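Long-range contacts in O-methyltransferase, SAM-dependent (Legionella pneumophila subsp. pneumophila, PDB 3R3H), which probably transfers methyl groups from S-adenosylmethionine to oxygen atoms of an acceptor substrate: residues S35-A40 against W97-H102; N41-P46 against T69-S74. One frame throughout, in Å; residues are numbered along the deposited sequence.

Interaction 1: residues S35-A40 against W97-H102; sequences STMELA and WTKHAH
M37 and L39 reach across with apolar ends to the backbone and methyl group of T98. The M37 chain runs out straight beyond CG (chi2 158°, chi3 167°), and this carries its terminal methyl onto the main chain of the other segment. There M37 CE lies 3.7 Å from T98 CA. The same methyl, M37 CE, is 3.9 Å from K99 N, so it rests on the peptide link between the two residues. It also meets the base of the lysine side chain, with M37 CE 4.2 Å from K99 CB. An unbranched, flexible thioether suits such a place, because it can span the gap and end in a small apolar group.

The partner segment belongs to the loop that follows strand 87-92 of the Rossmann-like methyltransferase sheet and leads into helix 102-107; M37 and L39 sit in the loop that precedes helix 46-59.

L39 approaches T98 at a slant, touching with one branch: its CD1 is 3.8 Å from T98 CG2, methyl against methyl, and 3.9 Å from W97 O. That carbonyl has a weak hydrogen bond from N94 ND2. L39 is buried and also packs on T69, T71 and N94, a setting that suits a branched aliphatic chain, whereas M37 stays partly exposed. The W97 indole leads away from the contact, and this residue takes part through its main-chain carbonyl.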
ATOM      1  N   SER A  35      23.294   4.408  10.470  1.00 60.67           N
ATOM      2  CA  SER A  35      22.432   3.874  11.526  1.00 62.93           C
ATOM      3  C   SER A  35      22.567   4.695  12.810  1.00 63.97           C
ATOM      4  O   SER A  35      21.569   5.121  13.409  1.00 64.44           O
ATOM      5  CB  SER A  35      22.807   2.418  11.823  1.00 64.31           C
ATOM      6  OG  SER A  35      23.203   1.724  10.650  1.00 65.42           O
ATOM      7  N   THR A  36      23.818   4.899  13.219  1.00 64.83           N
ATOM      8  CA  THR A  36      24.182   5.664  14.415  1.00 65.86           C
ATOM      9  C   THR A  36      23.694   7.113  14.327  1.00 66.99           C
ATOM     10  O   THR A  36      23.204   7.683  15.309  1.00 65.99           O
ATOM     11  CB  THR A  36      25.715   5.682  14.596  1.00 65.98           C
ATOM     12  OG1 THR A  36      26.322   6.266  13.436  1.00 66.70           O
ATOM     13  CG2 THR A  36      26.255   4.269  14.799  1.00 65.37           C
ATOM     14  N   MET A  37      23.859   7.690  13.138  1.00 67.59           N
ATOM     15  CA  MET A  37      23.453   9.056  12.808  1.00 67.24           C
ATOM     16  C   MET A  37      22.022   9.291  13.319  1.00 66.96           C
ATOM     17  O   MET A  37      21.165   8.418  13.202  1.00 66.60           O
ATOM     18  CB  MET A  37      23.508   9.208  11.281  1.00 67.58           C
ATOM     19  CG  MET A  37      24.040  10.525  10.721  1.00 68.55           C
ATOM     20  SD  MET A  37      24.646  10.294   9.005  1.00 68.67           S
ATOM     21  CE  MET A  37      24.848  12.004   8.432  1.00 69.12           C
ATOM     22  N   GLU A  38      21.769  10.464  13.889  1.00 66.61           N
ATOM     23  CA  GLU A  38      20.437  10.794  14.410  1.00 67.14           C
ATOM     24  C   GLU A  38      19.431  11.001  13.278  1.00 65.69           C
ATOM     25  O   GLU A  38      18.217  10.953  13.491  1.00 65.33           O
ATOM     26  CB  GLU A  38      20.513  12.047  15.291  1.00 69.29           C
ATOM     27  CG  GLU A  38      21.367  11.834  16.529  1.00 73.54           C
ATOM     28  CD  GLU A  38      20.930  10.606  17.313  1.00 74.96           C
ATOM     29  OE1 GLU A  38      19.834  10.648  17.909  1.00 75.84           O
ATOM     30  OE2 GLU A  38      21.670   9.596  17.322  1.00 76.81           O
ATOM     31  N   LEU A  39      19.966  11.218  12.074  1.00 63.79           N
ATOM     32  CA  LEU A  39      19.192  11.433  10.844  1.00 60.30           C
ATOM     33  C   LEU A  39      18.440  10.161  10.435  1.00 58.19           C
ATOM     34  O   LEU A  39      17.358  10.234   9.852  1.00 58.58           O
ATOM     35  CB  LEU A  39      20.131  11.842   9.694  1.00 58.26           C
ATOM     36  CG  LEU A  39      19.893  13.109   8.863  1.00 56.83           C
ATOM     37  CD1 LEU A  39      20.854  13.080   7.679  1.00 56.95           C
ATOM     38  CD2 LEU A  39      18.454  13.198   8.371  1.00 55.98           C
ATOM     39  N   ALA A  40      19.028   9.003  10.737  1.00 57.14           N
ATOM     40  CA  ALA A  40      18.442   7.704  10.407  1.00 56.59           C
ATOM     41  C   ALA A  40      16.972   7.538  10.825  1.00 57.11           C
ATOM     42  O   ALA A  40      16.233   6.744  10.234  1.00 55.78           O
ATOM     43  CB  ALA A  40      19.301   6.589  11.021  1.00 55.78           C
ATOM     44  N   TRP A  97      23.716  18.509  10.232  1.00 45.94           N
ATOM     45  CA  TRP A  97      24.719  17.566   9.752  1.00 47.79           C
ATOM     46  C   TRP A  97      24.263  16.516   8.756  1.00 46.13           C
ATOM     47  O   TRP A  97      23.213  15.900   8.914  1.00 45.78           O
ATOM     48  CB  TRP A  97      25.377  16.839  10.918  1.00 51.57           C
ATOM     49  CG  TRP A  97      26.146  17.720  11.816  1.00 57.63           C
ATOM     50  CD1 TRP A  97      25.682  18.371  12.922  1.00 59.43           C
ATOM     51  CD2 TRP A  97      27.528  18.080  11.685  1.00 61.55           C
ATOM     52  NE1 TRP A  97      26.692  19.113  13.491  1.00 61.46           N
ATOM     53  CE2 TRP A  97      27.835  18.954  12.752  1.00 62.35           C
ATOM     54  CE3 TRP A  97      28.538  17.749  10.768  1.00 63.28           C
ATOM     55  CZ2 TRP A  97      29.113  19.505  12.928  1.00 62.84           C
ATOM     56  CZ3 TRP A  97      29.811  18.300  10.947  1.00 64.38           C
ATOM     57  CH2 TRP A  97      30.082  19.166  12.020  1.00 63.67           C
ATOM     58  N   THR A  98      25.092  16.309   7.738  1.00 44.20           N
ATOM     59  CA  THR A  98      24.841  15.306   6.705  1.00 42.08           C
ATOM     60  C   THR A  98      26.167  14.747   6.208  1.00 41.45           C
ATOM     61  O   THR A  98      27.245  15.103   6.677  1.00 41.22           O
ATOM     62  CB  THR A  98      24.104  15.895   5.450  1.00 40.97           C
ATOM     63  OG1 THR A  98      24.429  17.287   5.312  1.00 37.60           O
ATOM     64  CG2 THR A  98      22.590  15.686   5.543  1.00 41.04           C
ATOM     65  N   LYS A  99      26.040  13.853   5.246  1.00 40.67           N
ATOM     66  CA  LYS A  99      27.140  13.224   4.547  1.00 39.39           C
ATOM     67  C   LYS A  99      26.465  13.045   3.213  1.00 37.49           C
ATOM     68  O   LYS A  99      25.260  12.801   3.150  1.00 37.79           O
ATOM     69  CB  LYS A  99      27.485  11.858   5.123  1.00 40.46           C
ATOM     70  CG  LYS A  99      28.545  11.903   6.185  1.00 43.13           C
ATOM     71  CD  LYS A  99      28.823  10.520   6.711  1.00 45.31           C
ATOM     72  CE  LYS A  99      29.683  10.592   7.961  1.00 47.80           C
ATOM     73  NZ  LYS A  99      29.747   9.294   8.702  1.00 49.65           N
ATOM     74  N   HIS A 100      27.207  13.190   2.139  1.00 35.87           N
ATOM     75  CA  HIS A 100      26.578  13.038   0.853  1.00 34.97           C
ATOM     76  C   HIS A 100      26.354  11.598   0.494  1.00 33.86           C
ATOM     77  O   HIS A 100      27.090  10.715   0.917  1.00 34.39           O
ATOM     78  CB  HIS A 100      27.406  13.765  -0.165  1.00 35.86           C
ATOM     79  CG  HIS A 100      27.537  15.209   0.159  1.00 38.32           C
ATOM     80  ND1 HIS A 100      26.437  16.020   0.331  1.00 40.82           N
ATOM     81  CD2 HIS A 100      28.621  15.972   0.432  1.00 40.74           C
ATOM     82  CE1 HIS A 100      26.837  17.224   0.700  1.00 42.13           C
ATOM     83  NE2 HIS A 100      28.159  17.221   0.768  1.00 41.32           N
ATOM     84  N   ALA A 101      25.311  11.370  -0.284  1.00 33.99           N
ATOM     85  CA  ALA A 101      24.952  10.028  -0.675  1.00 32.68           C
ATOM     86  C   ALA A 101      25.504   9.609  -2.023  1.00 32.06           C
ATOM     87  O   ALA A 101      25.461   8.423  -2.373  1.00 29.85           O
ATOM     88  CB  ALA A 101      23.428   9.902  -0.673  1.00 33.41           C
ATOM     89  N   HIS A 102      26.041  10.573  -2.769  1.00 33.24           N
ATOM     90  CA  HIS A 102      26.550  10.280  -4.099  1.00 34.24           C
ATOM     91  C   HIS A 102      27.514   9.098  -4.209  1.00 32.20           C
ATOM     92  O   HIS A 102      27.516   8.396  -5.218  1.00 31.02           O
ATOM     93  CB  HIS A 102      27.144  11.536  -4.739  1.00 38.10           C
ATOM     94  CG  HIS A 102      28.411  12.018  -4.102  1.00 44.03           C
ATOM     95  ND1 HIS A 102      28.434  13.007  -3.142  1.00 47.44           N
ATOM     96  CD2 HIS A 102      29.704  11.666  -4.313  1.00 45.99           C
ATOM     97  CE1 HIS A 102      29.688  13.248  -2.789  1.00 47.63           C
ATOM     98  NE2 HIS A 102      30.475  12.446  -3.483  1.00 47.30           N
TER

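Interaction 2: residues N41-P46 against T69-S74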
ATOM      1  N   ASN A  41      16.560   8.291  11.845  1.00 58.05           N
ATOM      2  CA  ASN A  41      15.187   8.255  12.355  1.00 57.63           C
ATOM      3  C   ASN A  41      14.180   8.888  11.401  1.00 55.41           C
ATOM      4  O   ASN A  41      13.089   8.351  11.223  1.00 55.90           O
ATOM      5  CB  ASN A  41      15.091   8.957  13.715  1.00 58.57           C
ATOM      6  CG  ASN A  41      15.721   8.153  14.843  1.00 60.75           C
ATOM      7  OD1 ASN A  41      15.397   6.978  15.046  1.00 60.57           O
ATOM      8  ND2 ASN A  41      16.616   8.795  15.597  1.00 61.08           N
ATOM      9  N   MET A  42      14.536  10.024  10.802  1.00 53.34           N
ATOM     10  CA  MET A  42      13.636  10.693   9.860  1.00 52.96           C
ATOM     11  C   MET A  42      13.604   9.911   8.551  1.00 51.07           C
ATOM     12  O   MET A  42      12.835  10.220   7.634  1.00 51.69           O
ATOM     13  CB  MET A  42      14.090  12.131   9.562  1.00 53.53           C
ATOM     14  CG  MET A  42      15.336  12.606  10.302  1.00 54.30           C
ATOM     15  SD  MET A  42      14.969  13.748  11.659  1.00 55.09           S
ATOM     16  CE  MET A  42      15.019  15.336  10.846  1.00 51.08           C
ATOM     17  N   GLN A  43      14.436   8.881   8.483  1.00 49.38           N
ATOM     18  CA  GLN A  43      14.548   8.062   7.288  1.00 48.30           C
ATOM     19  C   GLN A  43      13.463   7.004   7.139  1.00 45.60           C
ATOM     20  O   GLN A  43      13.111   6.311   8.097  1.00 45.80           O
ATOM     21  CB  GLN A  43      15.931   7.420   7.251  1.00 47.27           C
ATOM     22  CG  GLN A  43      16.865   8.024   6.212  1.00 47.63           C
ATOM     23  CD  GLN A  43      16.635   9.514   5.967  1.00 47.96           C
ATOM     24  OE1 GLN A  43      16.647  10.330   6.894  1.00 47.61           O
ATOM     25  NE2 GLN A  43      16.438   9.874   4.699  1.00 49.51           N
ATOM     26  N   VAL A  44      12.935   6.904   5.923  1.00 42.45           N
ATOM     27  CA  VAL A  44      11.889   5.952   5.610  1.00 41.21           C
ATOM     28  C   VAL A  44      12.429   4.561   5.997  1.00 39.65           C
ATOM     29  O   VAL A  44      13.642   4.340   5.990  1.00 40.41           O
ATOM     30  CB  VAL A  44      11.494   6.070   4.079  1.00 39.48           C
ATOM     31  CG1 VAL A  44      12.431   5.252   3.204  1.00 40.19           C
ATOM     32  CG2 VAL A  44      10.063   5.655   3.872  1.00 39.10           C
ATOM     33  N   ALA A  45      11.543   3.643   6.372  1.00 37.41           N
ATOM     34  CA  ALA A  45      11.972   2.309   6.768  1.00 35.76           C
ATOM     35  C   ALA A  45      12.212   1.469   5.532  1.00 36.31           C
ATOM     36  O   ALA A  45      11.595   1.689   4.488  1.00 33.99           O
ATOM     37  CB  ALA A  45      10.930   1.656   7.638  1.00 35.75           C
ATOM     38  N   PRO A  46      13.118   0.481   5.639  1.00 34.98           N
ATOM     39  CA  PRO A  46      13.480  -0.427   4.544  1.00 36.30           C
ATOM     40  C   PRO A  46      12.322  -0.913   3.685  1.00 38.66           C
ATOM     41  O   PRO A  46      12.411  -0.875   2.454  1.00 39.80           O
ATOM     42  CB  PRO A  46      14.170  -1.574   5.269  1.00 33.86           C
ATOM     43  CG  PRO A  46      14.870  -0.866   6.374  1.00 34.13           C
ATOM     44  CD  PRO A  46      13.841   0.121   6.876  1.00 34.27           C
ATOM     45  N   THR A  69      14.190  15.559   5.133  1.00 30.55           N
ATOM     46  CA  THR A  69      15.537  15.694   5.665  1.00 32.32           C
ATOM     47  C   THR A  69      16.067  14.268   5.457  1.00 31.80           C
ATOM     48  O   THR A  69      15.751  13.329   6.217  1.00 28.49           O
ATOM     49  CB  THR A  69      15.526  16.104   7.158  1.00 32.36           C
ATOM     50  OG1 THR A  69      15.042  15.018   7.957  1.00 38.12           O
ATOM     51  CG2 THR A  69      14.617  17.306   7.364  1.00 30.39           C
ATOM     52  N   PHE A  70      16.869  14.132   4.399  1.00 33.36           N
ATOM     53  CA  PHE A  70      17.395  12.847   3.966  1.00 32.31           C
ATOM     54  C   PHE A  70      18.856  12.483   4.137  1.00 32.80           C
ATOM     55  O   PHE A  70      19.742  13.339   4.283  1.00 33.38           O
ATOM     56  CB  PHE A  70      17.087  12.673   2.488  1.00 29.77           C
ATOM     57  CG  PHE A  70      15.650  12.877   2.131  1.00 30.49           C
ATOM     58  CD1 PHE A  70      14.657  12.071   2.691  1.00 30.34           C
ATOM     59  CD2 PHE A  70      15.294  13.814   1.162  1.00 29.25           C
ATOM     60  CE1 PHE A  70      13.335  12.185   2.285  1.00 29.77           C
ATOM     61  CE2 PHE A  70      13.970  13.945   0.738  1.00 27.70           C
ATOM     62  CZ  PHE A  70      12.988  13.125   1.300  1.00 29.75           C
ATOM     63  N   THR A  71      19.075  11.169   4.080  1.00 33.89           N
ATOM     64  CA  THR A  71      20.405  10.570   4.118  1.00 33.71           C
ATOM     65  C   THR A  71      20.689  10.250   2.632  1.00 33.85           C
ATOM     66  O   THR A  71      21.853  10.130   2.217  1.00 37.02           O
ATOM     67  CB  THR A  71      20.450   9.242   4.940  1.00 33.57           C
ATOM     68  OG1 THR A  71      19.431   8.335   4.479  1.00 30.55           O
ATOM     69  CG2 THR A  71      20.290   9.534   6.431  1.00 33.35           C
ATOM     70  N   GLY A  72      19.614  10.140   1.844  1.00 32.63           N
ATOM     71  CA  GLY A  72      19.748   9.846   0.433  1.00 29.00           C
ATOM     72  C   GLY A  72      19.358   8.417   0.128  1.00 29.66           C
ATOM     73  O   GLY A  72      19.523   7.948  -0.997  1.00 26.45           O
ATOM     74  N   TYR A  73      18.819   7.736   1.143  1.00 30.66           N
ATOM     75  CA  TYR A  73      18.380   6.338   1.048  1.00 29.29           C
ATOM     76  C   TYR A  73      17.092   6.178   0.234  1.00 28.08           C
ATOM     77  O   TYR A  73      17.030   5.338  -0.679  1.00 29.45           O
ATOM     78  CB  TYR A  73      18.176   5.762   2.456  1.00 30.58           C
ATOM     79  CG  TYR A  73      17.699   4.325   2.511  1.00 33.67           C
ATOM     80  CD1 TYR A  73      16.365   3.991   2.262  1.00 36.94           C
ATOM     81  CD2 TYR A  73      18.584   3.296   2.804  1.00 35.67           C
ATOM     82  CE1 TYR A  73      15.928   2.657   2.305  1.00 38.00           C
ATOM     83  CE2 TYR A  73      18.165   1.960   2.841  1.00 37.44           C
ATOM     84  CZ  TYR A  73      16.843   1.647   2.592  1.00 37.67           C
ATOM     85  OH  TYR A  73      16.459   0.330   2.615  1.00 40.47           O
ATOM     86  N   SER A  74      16.067   6.968   0.555  1.00 26.17           N
ATOM     87  CA  SER A  74      14.806   6.874  -0.173  1.00 24.83           C
ATOM     88  C   SER A  74      14.950   7.338  -1.626  1.00 23.17           C
ATOM     89  O   SER A  74      14.225   6.877  -2.506  1.00 23.35           O
ATOM     90  CB  SER A  74      13.697   7.677   0.544  1.00 23.84           C
ATOM     91  OG  SER A  74      14.153   8.947   0.977  1.00 22.84           O
TER
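The glycine-rich turn that follows the first strand of the class I methyltransferase sheet, and in relatives wraps round S-adenosylmethionine, supplies T69-S74; the loop N41-P46, leading into helix 46-59, lies along it. V44 and Q43 occupy the middle. V44 points at the start of helix 73-80, its CG1 lying 3.8 Å from S74 CB and 4.2 Å from Y73 CD1, and its side chain also packs on A49 and M52. A compact branched residue fits between the start of helix 73-80 and the side of helix 46-59.

Q43 and T71 slide past each other in opposite directions, with Q43 CG 3.7 Å from T71 CG2, and the amide of Q43 ends beside the backbone of T69-T71. With chi1 at 52°, T71 holds OG1 between its backbone N and carbonyl carbon, where it accepts a weak hydrogen bond from Y73 N at 3.4 Å. G72 stands between them at the N-cap with a positive phi of 106°; there a CB would press on the carbonyl oxygen of T71.

Y73 has CG anti to its backbone N (chi1 179°) and stretches to P46, whose CB is 4.0 Å from Y73 OH. At the other end M42 crosses T69 at about a right angle, with M42 CG 3.4 Å from T69 OG1.

The hydroxyls Y73 OH and S74 OG are held by hydrogen bonds to E23 OE2 and E66 OE1, so these polar groups are satisfied while their carbons pack against the loop. V44 thus meets carbon, whereas P46 and M42 lie against the hydroxyl groups of Y73 and T69 in close packing without polar bonding, and the fit along this flank rests largely on van der Waals contact.

How the interactions relate
From the N terminus the chain runs through helices 10-20 and 25-32 and then enters one long loop, which supplies 35-40 and then 41-46. It continues through helix 46-59 and strand 63-68 to 69-74, where interaction 2 closes the smaller loop. Helix 73-80 and strand 87-92 follow before 97-102 closes the larger loop of interaction 1, so interaction 2 is nested inside it. Together they tie the loop preceding helix 46-59 to the loops after two neighbouring parallel strands. The contacts touch, their centres about 9 Å apart: L39 CD2 lies 3.5 Å from T69 O, and A101 packs against the T71 carbonyl.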